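Local coordinates for protein kinase (Staphylococcus aureus subsp. aureus Mu50, PDB 3PY9), which probably phosphorylates proteins on serine and threonine as a membrane kinase, its extracellular PASTA region probably binding muropeptides, at residues E103-N108 / K134-L139; G140-Y145 / V193-T198. All blocks are in the same frame, centred on the assembly; numbering follows the deposited sequence.

Contact 1 of 2, residues E103-N108 / K134-L139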
loop_
_atom_site.group_PDB
_atom_site.type_symbol
_atom_site.label_atom_id
_atom_site.label_comp_id
_atom_site.label_asym_id
_atom_site.label_seq_id
_atom_site.Cartn_x
_atom_site.Cartn_y
_atom_site.Cartn_z
ATOM N N GLU A 103 -0.409 8.478 16.694
ATOM C CA GLU A 103 -0.956 7.132 16.875
ATOM C C GLU A 103 -0.144 6.192 16.007
ATOM O O GLU A 103 0.024 6.437 14.807
ATOM C CB GLU A 103 -2.380 7.090 16.338
ATOM C CG GLU A 103 -3.323 8.022 17.009
ATOM C CD GLU A 103 -4.311 7.265 17.838
ATOM O OE1 GLU A 103 -4.750 6.199 17.332
ATOM O OE2 GLU A 103 -4.634 7.724 18.972
ATOM N N LYS A 104 0.355 5.122 16.605
ATOM C CA LYS A 104 1.145 4.147 15.872
ATOM C C LYS A 104 0.267 2.997 15.401
ATOM O O LYS A 104 -0.502 2.428 16.182
ATOM C CB LYS A 104 2.306 3.642 16.726
ATOM C CG LYS A 104 3.293 4.744 17.105
ATOM C CD LYS A 104 4.389 4.248 18.035
ATOM C CE LYS A 104 5.599 5.193 17.980
ATOM N NZ LYS A 104 6.710 4.803 18.901
ATOM N N VAL A 105 0.367 2.672 14.117
ATOM C CA VAL A 105 -0.426 1.603 13.542
ATOM C C VAL A 105 0.461 0.859 12.570
ATOM O O VAL A 105 1.397 1.419 12.018
ATOM C CB VAL A 105 -1.690 2.147 12.763
ATOM C CG1 VAL A 105 -2.746 2.720 13.722
ATOM C CG2 VAL A 105 -1.303 3.175 11.718
ATOM N N TYR A 106 0.148 -0.399 12.340
ATOM C CA TYR A 106 0.776 -1.108 11.256
ATOM C C TYR A 106 0.206 -0.603 9.952
ATOM O O TYR A 106 -0.967 -0.253 9.862
ATOM C CB TYR A 106 0.550 -2.607 11.399
ATOM C CG TYR A 106 1.180 -3.196 12.633
ATOM C CD1 TYR A 106 2.545 -3.394 12.698
ATOM C CD2 TYR A 106 0.399 -3.562 13.732
ATOM C CE1 TYR A 106 3.139 -3.952 13.822
ATOM C CE2 TYR A 106 0.991 -4.119 14.870
ATOM C CZ TYR A 106 2.366 -4.313 14.887
ATOM O OH TYR A 106 2.978 -4.855 15.985
ATOM N N ASN A 107 1.049 -0.580 8.934
ATOM C CA ASN A 107 0.642 -0.033 7.647
ATOM C C ASN A 107 1.488 -0.612 6.515
ATOM O O ASN A 107 2.640 -0.980 6.756
ATOM C CB ASN A 107 0.760 1.477 7.700
ATOM C CG ASN A 107 0.391 2.124 6.406
ATOM O OD1 ASN A 107 1.253 2.615 5.670
ATOM N ND2 ASN A 107 -0.895 2.140 6.113
ATOM N N ASN A 108 0.923 -0.700 5.300
ATOM C CA ASN A 108 1.641 -1.306 4.146
ATOM C C ASN A 108 2.052 -0.357 3.024
ATOM O O ASN A 108 2.597 -0.798 1.996
ATOM C CB ASN A 108 0.887 -2.514 3.560
ATOM C CG ASN A 108 -0.447 -2.142 2.925
ATOM O OD1 ASN A 108 -0.923 -1.003 3.046
ATOM N ND2 ASN A 108 -1.073 -3.123 2.252
ATOM N N LYS A 134 -4.349 14.621 14.238
ATOM C CA LYS A 134 -3.849 13.303 14.560
ATOM C C LYS A 134 -3.047 12.771 13.381
ATOM O O LYS A 134 -3.488 12.832 12.229
ATOM C CB LYS A 134 -5.012 12.392 14.900
ATOM C CG LYS A 134 -4.642 11.149 15.659
ATOM C CD LYS A 134 -5.893 10.485 16.212
ATOM C CE LYS A 134 -6.397 11.175 17.484
ATOM N NZ LYS A 134 -5.499 10.875 18.660
ATOM N N LEU A 135 -1.848 12.288 13.672
ATOM C CA LEU A 135 -0.999 11.714 12.666
ATOM C C LEU A 135 -0.836 10.239 12.972
ATOM O O LEU A 135 -0.686 9.844 14.148
ATOM C CB LEU A 135 0.379 12.401 12.635
ATOM C CG LEU A 135 0.468 13.882 12.208
ATOM C CD1 LEU A 135 1.910 14.278 12.005
ATOM C CD2 LEU A 135 -0.340 14.239 10.938
ATOM N N TYR A 136 -0.865 9.434 11.915
ATOM C CA TYR A 136 -0.798 8.001 12.056
ATOM C C TYR A 136 0.559 7.568 11.557
ATOM O O TYR A 136 0.844 7.630 10.356
ATOM C CB TYR A 136 -1.925 7.331 11.272
ATOM C CG TYR A 136 -3.310 7.627 11.824
ATOM C CD1 TYR A 136 -3.922 6.755 12.712
ATOM C CD2 TYR A 136 -3.997 8.789 11.464
ATOM C CE1 TYR A 136 -5.183 7.019 13.213
ATOM C CE2 TYR A 136 -5.263 9.057 11.963
ATOM C CZ TYR A 136 -5.845 8.164 12.838
ATOM O OH TYR A 136 -7.105 8.404 13.348
ATOM N N GLU A 137 1.401 7.159 12.498
ATOM C CA GLU A 137 2.775 6.810 12.195
ATOM C C GLU A 137 2.838 5.326 11.928
ATOM O O GLU A 137 2.339 4.557 12.732
ATOM C CB GLU A 137 3.660 7.138 13.396
ATOM C CG GLU A 137 5.132 6.912 13.174
ATOM C CD GLU A 137 5.934 7.052 14.444
ATOM O OE1 GLU A 137 5.364 7.457 15.470
ATOM O OE2 GLU A 137 7.139 6.746 14.428
ATOM N N SER A 138 3.473 4.930 10.826
ATOM C CA SER A 138 3.587 3.513 10.475
ATOM C C SER A 138 4.522 2.743 11.417
ATOM O O SER A 138 5.600 3.211 11.750
ATOM C CB SER A 138 4.090 3.354 9.034
ATOM O OG SER A 138 4.252 1.973 8.716
ATOM N N LEU A 139 4.108 1.557 11.822
ATOM C CA LEU A 139 5.011 0.632 12.496
ATOM C C LEU A 139 5.563 -0.382 11.496
ATOM O O LEU A 139 6.106 -1.402 11.898
ATOM C CB LEU A 139 4.295 -0.107 13.638
ATOM C CG LEU A 139 3.829 0.664 14.876
ATOM C CD1 LEU A 139 2.907 -0.173 15.710
ATOM C CD2 LEU A 139 5.020 1.133 15.709
#
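Y106 and L139 carry matching first torsions, each CG lying opposite the carbonyl carbon (chi1 -64° and -67°), and these swing the leucine over one face of the tyrosine ring. L139 CD1 sits 4.2 Å from the Y106 ring centroid, almost straight above it, a CH-pi contact, while L139 CB lies 3.8 Å from Y106 CD1. The other flank of the leucine runs across the K104 stem, with K104 CB 3.8 Å from L139 CG. Beneath these side chains strands 103-105 and 134-138 run parallel. L135 O accepts from E103 N (2.9 Å), E103 O from E137 N, E137 O from V105 N, and V105 O from L139 N (2.7 Å). The chain 103-105 therefore bonds alternate residues of its partner, as parallel strands do. On one face E137 holds its CG opposite its backbone N (chi1 -176°) and extends beside K104; E137 OE1 meets K104 CE at 3.4 Å, yet K104 NZ stays 4.5 Å from E137 OE1, too far for a salt bridge. That buried oxygen finds no polar partner in the model. On the other face E103 crosses K134 obliquely, and K134 NZ reaches E103 OE2 at 3.3 Å from above the carboxylate plane, a long salt bridge. E103 CB and V105 CG2 also rest against Y136. At the C-terminal end of the strand pair S138 OG lies against N107 CB; it bonds A110 O and G140 N, and N107 OD1 takes the backbone N of Q109 and A110. Strand 133-138 is the middle of a three-strand sheet in the second PASTA domain, flanked by 100-105 and 115-118, and helix 85-93 packs on the face of L135 and E137.

Contact 2 of 2, residues G140-Y145 / V193-T198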
loop_
_atom_site.group_PDB
_atom_site.type_symbol
_atom_site.label_atom_id
_atom_site.label_comp_id
_atom_site.label_asym_id
_atom_site.label_seq_id
_atom_site.Cartn_x
_atom_site.Cartn_y
_atom_site.Cartn_z
ATOM N N GLY A 140 5.415 -0.089 10.202
ATOM C CA GLY A 140 5.678 -1.068 9.139
ATOM C C GLY A 140 4.581 -2.113 9.101
ATOM O O GLY A 140 3.594 -2.017 9.849
ATOM N N ILE A 141 4.736 -3.122 8.233
ATOM C CA ILE A 141 3.768 -4.207 8.168
ATOM C C ILE A 141 3.911 -5.111 9.392
ATOM O O ILE A 141 5.019 -5.328 9.878
ATOM C CB ILE A 141 3.905 -5.032 6.866
ATOM C CG1 ILE A 141 3.535 -4.153 5.658
ATOM C CG2 ILE A 141 3.010 -6.245 6.923
ATOM C CD1 ILE A 141 3.838 -4.762 4.285
ATOM N N LYS A 142 2.781 -5.605 9.896
ATOM C CA LYS A 142 2.782 -6.561 10.978
ATOM C C LYS A 142 3.684 -7.746 10.597
ATOM O O LYS A 142 3.555 -8.300 9.487
ATOM C CB LYS A 142 1.345 -7.015 11.265
ATOM C CG LYS A 142 1.206 -8.227 12.188
ATOM C CD LYS A 142 1.485 -7.888 13.645
ATOM C CE LYS A 142 1.740 -9.151 14.427
ATOM N NZ LYS A 142 1.676 -8.990 15.887
ATOM N N GLN A 143 4.602 -8.101 11.507
ATOM C CA GLN A 143 5.499 -9.248 11.322
ATOM C C GLN A 143 4.823 -10.458 11.927
ATOM O O GLN A 143 4.361 -10.431 13.070
ATOM C CB GLN A 143 6.853 -9.041 11.997
ATOM C CG GLN A 143 7.707 -7.907 11.434
ATOM C CD GLN A 143 7.873 -7.981 9.956
ATOM O OE1 GLN A 143 7.189 -7.266 9.198
ATOM N NE2 GLN A 143 8.794 -8.837 9.508
ATOM N N VAL A 144 4.714 -11.501 11.123
ATOM C CA VAL A 144 4.120 -12.759 11.551
ATOM C C VAL A 144 5.160 -13.844 11.381
ATOM O O VAL A 144 5.851 -13.882 10.364
ATOM C CB VAL A 144 2.884 -13.104 10.712
ATOM C CG1 VAL A 144 2.287 -14.454 11.151
ATOM C CG2 VAL A 144 1.844 -11.986 10.856
ATOM N N TYR A 145 5.257 -14.722 12.370
ATOM C CA TYR A 145 6.236 -15.783 12.364
ATOM C C TYR A 145 5.830 -16.903 11.400
ATOM O O TYR A 145 4.707 -17.386 11.428
ATOM C CB TYR A 145 6.436 -16.318 13.778
ATOM C CG TYR A 145 7.638 -17.223 13.922
ATOM C CD1 TYR A 145 8.870 -16.712 14.299
ATOM C CD2 TYR A 145 7.542 -18.613 13.648
ATOM C CE1 TYR A 145 9.983 -17.555 14.418
ATOM C CE2 TYR A 145 8.642 -19.459 13.778
ATOM C CZ TYR A 145 9.862 -18.924 14.140
ATOM O OH TYR A 145 10.961 -19.743 14.278
ATOM N N VAL A 193 8.170 -12.645 9.089
ATOM C CA VAL A 193 8.194 -11.859 7.849
ATOM C C VAL A 193 6.852 -11.106 7.744
ATOM O O VAL A 193 5.924 -11.392 8.501
ATOM C CB VAL A 193 8.354 -12.777 6.600
ATOM C CG1 VAL A 193 9.613 -13.690 6.713
ATOM C CG2 VAL A 193 7.128 -13.640 6.440
ATOM N N ASP A 194 6.752 -10.157 6.816
ATOM C CA ASP A 194 5.535 -9.356 6.638
ATOM C C ASP A 194 4.305 -10.249 6.599
ATOM O O ASP A 194 4.269 -11.242 5.853
ATOM C CB ASP A 194 5.574 -8.576 5.317
ATOM C CG ASP A 194 6.686 -7.556 5.255
ATOM O OD1 ASP A 194 7.273 -7.207 6.294
ATOM O OD2 ASP A 194 6.975 -7.083 4.142
ATOM N N GLU A 195 3.302 -9.893 7.387
ATOM C CA GLU A 195 1.950 -10.460 7.257
ATOM C C GLU A 195 1.520 -10.547 5.794
ATOM O O GLU A 195 1.710 -9.607 5.026
ATOM C CB GLU A 195 0.966 -9.595 8.056
ATOM C CG GLU A 195 -0.505 -9.977 7.966
ATOM C CD GLU A 195 -1.332 -9.104 8.854
ATOM O OE1 GLU A 195 -1.151 -7.863 8.774
ATOM O OE2 GLU A 195 -2.142 -9.656 9.639
ATOM N N GLY A 196 0.967 -11.693 5.400
ATOM C CA GLY A 196 0.405 -11.831 4.053
ATOM C C GLY A 196 1.408 -12.218 2.991
ATOM O O GLY A 196 1.074 -12.315 1.816
ATOM N N SER A 197 2.653 -12.428 3.402
ATOM C CA SER A 197 3.730 -12.805 2.505
ATOM C C SER A 197 3.433 -14.156 1.854
ATOM O O SER A 197 2.614 -14.937 2.360
ATOM C CB SER A 197 5.050 -12.920 3.288
ATOM O OG SER A 197 5.498 -11.658 3.734
ATOM N N THR A 198 4.119 -14.429 0.749
ATOM C CA THR A 198 3.997 -15.729 0.055
ATOM C C THR A 198 5.054 -16.707 0.585
ATOM O O THR A 198 6.245 -16.411 0.537
ATOM C CB THR A 198 4.211 -15.571 -1.447
ATOM O OG1 THR A 198 3.283 -14.605 -1.958
ATOM C CG2 THR A 198 4.035 -16.945 -2.183
HETATM O O HOH W 1 0.073 -5.234 8.910
#
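K142 O takes the backbone N-H of E195 at only 2.6 Å, in a nearly straight bond (168° at the hydrogen). E195 CB follows its amide to within 3.2 Å of the same K142 O. Two residues further along each chain, past the non-hydrogen-bonded pair Q143 and D194, V144 and V193 exchange both of their backbone bonds, V144 N to V193 O and V193 N to V144 O, each 2.9 Å long; in the second the donor stands above the plane of the carbonyl. E195, with CG opposite its own N (chi1 176°) and the chain extended, lays its carboxylate across K142, where E195 OE1 lies 3.6 Å from K142 CB. A water completes this link, accepting from K142 N and donating to E195 OE1. Apolar contacts fill in around the backbone: V144 CG2 meets E195 CB at 3.8 Å, and I141 CG2 presses on D194 CB from about a right angle. V144 and V193 point to the same face, and both touch F166. The chain then reverses in a type II beta turn from D194 to S197, with S197 N bonding back to D194 O. G196 takes the third position, whose positive phi suits glycine. The turn leads from strand 191-194 into strand 198-204, while the short antiparallel pair ties strand 143-146, at the start of the third PASTA domain, to strand 191-194.

Contact 1 is partly buried and closes a parallel strand pair in the second PASTA domain; contact 2 is a surface patch holding a short antiparallel pair in the third. They follow directly along the chain, since L139 ends one and G140 begins the other, and their centres are 16 Å apart. At this joint N107 N probably bonds G140 O, and Y106 packs on G140 and K142. Both rest on backbone bonds, four in 103-108/134-139 and three in 140-145/193-198; the first adds a CH-pi contact, a long salt bridge and a face covered by helix 85-93, the second a bridging water and small apolar touches.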